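Local atomic coordinates of heparin binding protein (PDB entry 1A7S), a protein that binds heparin, kills many Gram-negative bacteria and attracts monocytes and fibroblasts as a glycoprotein of neutrophil granules. Residues G4-P9 and G56-R61. Residues are numbered along the deposited sequence; the frame is centred on the assembly and turned at random.
Sequences GRKARP and GAYDLR. With NAG (2-acetamido-2-deoxy-beta-D-glucopyranose), chain B; EOH (ethanol), chain E.
Tyr58 reaches from its loop to Pro9 and Ala7, and nearly all the close packing lies around its ring. Pro9 covers one ring face: CG stands 3.7 Å from the ring centroid and only 7° off the normal, a CH-pi contact well served by proline's compact, rigid pyrrolidine, whose CD rests against Tyr58 CZ. The torsion chi1 of 178° swings the Tyr58 ring away from its own backbone N and aims it at the segment 4-9, where OH donates to Ala7 O, 2.6 Å away. This oxygen sits in the ring plane at the edge, and the phenol meets it at a C=O...O angle of 149°. Tyrosine thus offers both an apolar face and a hydroxyl; the bond holds the phenol end, and Pro9 restricts how the ring is turned. Ala7's small side chain suits its buried place. Strand 5-6 pairs with 142-148 in the seven-stranded sheet, whereas Tyr58 belongs to the loop between strands 51-55 and 69-77 of the six-stranded barrel, so the contact bridges the two halves of the chymotrypsin-like fold. Toward solvent the fit is looser. Lys6 lays its long apolar chain across Tyr58 at about a right angle, CE 3.5 Å from OH, and its ammonium forms a cation-pi pair with Phe140. Arg5 does not touch 56-61; its flat guanidinium instead stacks on the glycan's acetamide methyl and donates edgewise from NH1 to NAG O3 at 3.2 Å.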
ATOM      1  N   GLY A   4      -1.790  -6.026 -15.293  1.00 11.72           N
ATOM      2  CA  GLY A   4      -2.844  -5.091 -15.004  1.00 13.33           C
ATOM      3  C   GLY A   4      -3.207  -4.175 -16.164  1.00 11.34           C
ATOM      4  O   GLY A   4      -2.695  -4.294 -17.258  1.00 13.75           O
ATOM      5  N   ARG A   5      -4.091  -3.264 -15.868  1.00 10.64           N
ATOM      6  CA  ARG A   5      -4.624  -2.250 -16.780  1.00 11.00           C
ATOM      7  C   ARG A   5      -4.291  -0.859 -16.268  1.00  9.75           C
ATOM      8  O   ARG A   5      -4.182  -0.626 -15.059  1.00  9.06           O
ATOM      9  CB  ARG A   5      -6.153  -2.397 -16.820  1.00 13.65           C
ATOM     10  CG  ARG A   5      -7.009  -1.517 -17.577  1.00 23.96           C
ATOM     11  CD  ARG A   5      -8.509  -1.853 -17.492  1.00 28.49           C
ATOM     12  NE  ARG A   5      -8.706  -3.211 -18.059  1.00 35.37           N
ATOM     13  CZ  ARG A   5      -9.820  -3.898 -17.837  1.00 39.81           C
ATOM     14  NH1 ARG A   5     -10.779  -3.443 -17.017  1.00 38.10           N
ATOM     15  NH2 ARG A   5      -9.926  -5.096 -18.382  1.00 53.53           N
ATOM     16  N   LYS A   6      -4.132   0.082 -17.182  1.00 10.26           N
ATOM     17  CA  LYS A   6      -3.887   1.475 -16.817  1.00  9.67           C
ATOM     18  C   LYS A   6      -5.100   2.015 -16.098  1.00  8.70           C
ATOM     19  O   LYS A   6      -6.242   1.865 -16.547  1.00  9.99           O
ATOM     20  CB  LYS A   6      -3.632   2.259 -18.087  1.00 10.99           C
ATOM     21  CG  LYS A   6      -3.323   3.725 -17.908  1.00 11.32           C
ATOM     22  CD  LYS A   6      -3.042   4.381 -19.273  1.00 12.17           C
ATOM     23  CE  LYS A   6      -2.922   5.901 -19.130  1.00 10.98           C
ATOM     24  NZ  LYS A   6      -2.626   6.494 -20.473  1.00 11.96           N
ATOM     25  N   ALA A   7      -4.846   2.615 -14.922  1.00  9.05           N
ATOM     26  CA  ALA A   7      -5.907   3.267 -14.163  1.00  8.74           C
ATOM     27  C   ALA A   7      -6.344   4.581 -14.814  1.00  9.26           C
ATOM     28  O   ALA A   7      -5.578   5.186 -15.601  1.00 10.28           O
ATOM     29  CB  ALA A   7      -5.416   3.562 -12.730  1.00  9.47           C
ATOM     30  N   ARG A   8      -7.514   5.075 -14.427  1.00  9.39           N
ATOM     31  CA  ARG A   8      -7.970   6.385 -14.784  1.00  9.73           C
ATOM     32  C   ARG A   8      -7.685   7.368 -13.659  1.00  8.34           C
ATOM     33  O   ARG A   8      -7.516   6.994 -12.507  1.00  8.14           O
ATOM     34  CB  ARG A   8      -9.492   6.310 -15.039  1.00 13.20           C
ATOM     35  CG  ARG A   8      -9.678   5.474 -16.359  1.00 20.35           C
ATOM     36  CD  ARG A   8     -11.029   5.200 -16.722  1.00 19.84           C
ATOM     37  NE  ARG A   8     -11.750   6.402 -17.208  1.00 19.27           N
ATOM     38  CZ  ARG A   8     -12.910   6.323 -17.790  1.00 18.61           C
ATOM     39  NH1 ARG A   8     -13.457   5.146 -18.095  1.00 25.16           N
ATOM     40  NH2 ARG A   8     -13.594   7.428 -17.962  1.00 20.63           N
ATOM     41  N   PRO A   9      -7.644   8.683 -13.997  1.00  7.96           N
ATOM     42  CA  PRO A   9      -7.418   9.658 -12.937  1.00  8.18           C
ATOM     43  C   PRO A   9      -8.495   9.505 -11.857  1.00  7.68           C
ATOM     44  O   PRO A   9      -9.665   9.357 -12.151  1.00  8.72           O
ATOM     45  CB  PRO A   9      -7.518  10.994 -13.656  1.00  8.63           C
ATOM     46  CG  PRO A   9      -7.088  10.694 -15.049  1.00  9.30           C
ATOM     47  CD  PRO A   9      -7.656   9.298 -15.325  1.00  9.01           C
ATOM     48  N   GLY A  56      -2.850  12.358  -4.452  1.00  7.78           N
ATOM     49  CA  GLY A  56      -3.488  12.978  -5.581  1.00  8.10           C
ATOM     50  C   GLY A  56      -2.742  12.860  -6.900  1.00  8.03           C
ATOM     51  O   GLY A  56      -3.119  13.521  -7.864  1.00  8.95           O
ATOM     52  N   ALA A  57      -1.707  12.014  -6.965  1.00  8.28           N
ATOM     53  CA  ALA A  57      -0.967  11.887  -8.203  1.00  8.65           C
ATOM     54  C   ALA A  57      -1.671  10.989  -9.204  1.00  7.59           C
ATOM     55  O   ALA A  57      -2.403  10.076  -8.833  1.00  9.40           O
ATOM     56  CB  ALA A  57       0.400  11.305  -7.917  1.00  9.37           C
ATOM     57  N   TYR A  58      -1.361  11.216 -10.479  1.00  7.54           N
ATOM     58  CA  TYR A  58      -1.790  10.322 -11.550  1.00  7.17           C
ATOM     59  C   TYR A  58      -0.553   9.896 -12.334  1.00  7.21           C
ATOM     60  O   TYR A  58      -0.173   8.693 -12.289  1.00  7.99           O
ATOM     61  CB  TYR A  58      -2.852  10.939 -12.432  1.00  7.99           C
ATOM     62  CG  TYR A  58      -3.297  10.084 -13.588  1.00  8.18           C
ATOM     63  CD1 TYR A  58      -3.898   8.873 -13.290  1.00 10.59           C
ATOM     64  CD2 TYR A  58      -3.081  10.460 -14.895  1.00  9.16           C
ATOM     65  CE1 TYR A  58      -4.325   8.021 -14.226  1.00 11.32           C
ATOM     66  CE2 TYR A  58      -3.543   9.539 -15.924  1.00 10.32           C
ATOM     67  CZ  TYR A  58      -4.117   8.348 -15.523  1.00 11.11           C
ATOM     68  OH  TYR A  58      -4.611   7.447 -16.517  1.00 13.46           O
ATOM     69  N   ASP A  59       0.029  10.807 -13.090  1.00  7.04           N
ATOM     70  CA  ASP A  59       1.276  10.543 -13.853  1.00  7.71           C
ATOM     71  C   ASP A  59       2.464  11.020 -13.041  1.00  7.60           C
ATOM     72  O   ASP A  59       2.628  12.205 -12.743  1.00  7.92           O
ATOM     73  CB  ASP A  59       1.159  11.379 -15.174  1.00  8.35           C
ATOM     74  CG  ASP A  59       2.347  11.291 -16.058  1.00  7.67           C
ATOM     75  OD1 ASP A  59       3.379  10.644 -15.686  1.00  8.65           O
ATOM     76  OD2 ASP A  59       2.267  11.840 -17.183  1.00  8.49           O
ATOM     77  N   LEU A  60       3.299  10.088 -12.594  1.00  7.49           N
ATOM     78  CA  LEU A  60       4.401  10.407 -11.763  1.00  8.02           C
ATOM     79  C   LEU A  60       5.307  11.506 -12.355  1.00  8.70           C
ATOM     80  O   LEU A  60       5.950  12.213 -11.591  1.00 10.41           O
ATOM     81  CB  LEU A  60       5.288   9.172 -11.495  1.00  8.43           C
ATOM     82  CG  LEU A  60       4.737   8.082 -10.634  1.00  9.56           C
ATOM     83  CD1 LEU A  60       5.661   6.914 -10.499  1.00 10.67           C
ATOM     84  CD2 LEU A  60       4.285   8.599  -9.267  1.00 12.88           C
ATOM     85  N   ARG A  61       5.394  11.600 -13.663  1.00  8.24           N
ATOM     86  CA  ARG A  61       6.277  12.528 -14.316  1.00  9.11           C
ATOM     87  C   ARG A  61       5.662  13.900 -14.548  1.00 10.34           C
ATOM     88  O   ARG A  61       6.375  14.784 -15.095  1.00 15.09           O
ATOM     89  CB  ARG A  61       6.812  11.975 -15.639  1.00  9.85           C
ATOM     90  CG  ARG A  61       7.523  10.639 -15.478  1.00 11.99           C
ATOM     91  CD  ARG A  61       8.035  10.099 -16.832  1.00 14.89           C
ATOM     92  NE  ARG A  61       9.262  10.794 -17.204  1.00 16.84           N
ATOM     93  CZ  ARG A  61      10.490  10.303 -17.083  1.00 13.96           C
ATOM     94  NH1 ARG A  61      10.726   9.014 -16.888  1.00 15.63           N
ATOM     95  NH2 ARG A  61      11.504  11.118 -17.325  1.00 14.88           N
TER
HETATM   96  C1  NAG B   1     -11.971  -7.085 -12.948  1.00 17.95           C
HETATM   97  C2  NAG B   1     -11.655  -6.768 -14.449  1.00 19.08           C
HETATM   98  C3  NAG B   1     -12.896  -6.154 -15.075  1.00 21.63           C
HETATM   99  C4  NAG B   1     -14.030  -7.268 -14.956  1.00 23.96           C
HETATM  100  C5  NAG B   1     -14.269  -7.372 -13.431  1.00 22.73           C
HETATM  101  C6  NAG B   1     -15.189  -8.507 -13.059  1.00 25.71           C
HETATM  102  C7  NAG B   1      -9.312  -6.014 -14.816  1.00 17.83           C
HETATM  103  C8  NAG B   1      -8.291  -4.934 -14.669  1.00 21.23           C
HETATM  104  N2  NAG B   1     -10.593  -5.717 -14.490  1.00 17.29           N
HETATM  105  O3  NAG B   1     -12.690  -5.980 -16.439  1.00 26.12           O
HETATM  106  O4  NAG B   1     -15.186  -6.612 -15.568  1.00 24.91           O
HETATM  107  O5  NAG B   1     -13.085  -8.001 -12.892  1.00 20.47           O
HETATM  108  O6  NAG B   1     -15.065  -9.558 -13.978  1.00 38.39           O
HETATM  109  O7  NAG B   1      -9.031  -7.120 -15.146  1.00 23.74           O
HETATM  110  C1  EOH E 417      -5.313  10.680  -9.781  1.00 14.96           C
HETATM  111  C2  EOH E 417      -4.839   9.343  -9.854  1.00 22.87           C
HETATM  112  O   EOH E 417      -5.026  12.019  -9.441  1.00 21.95           O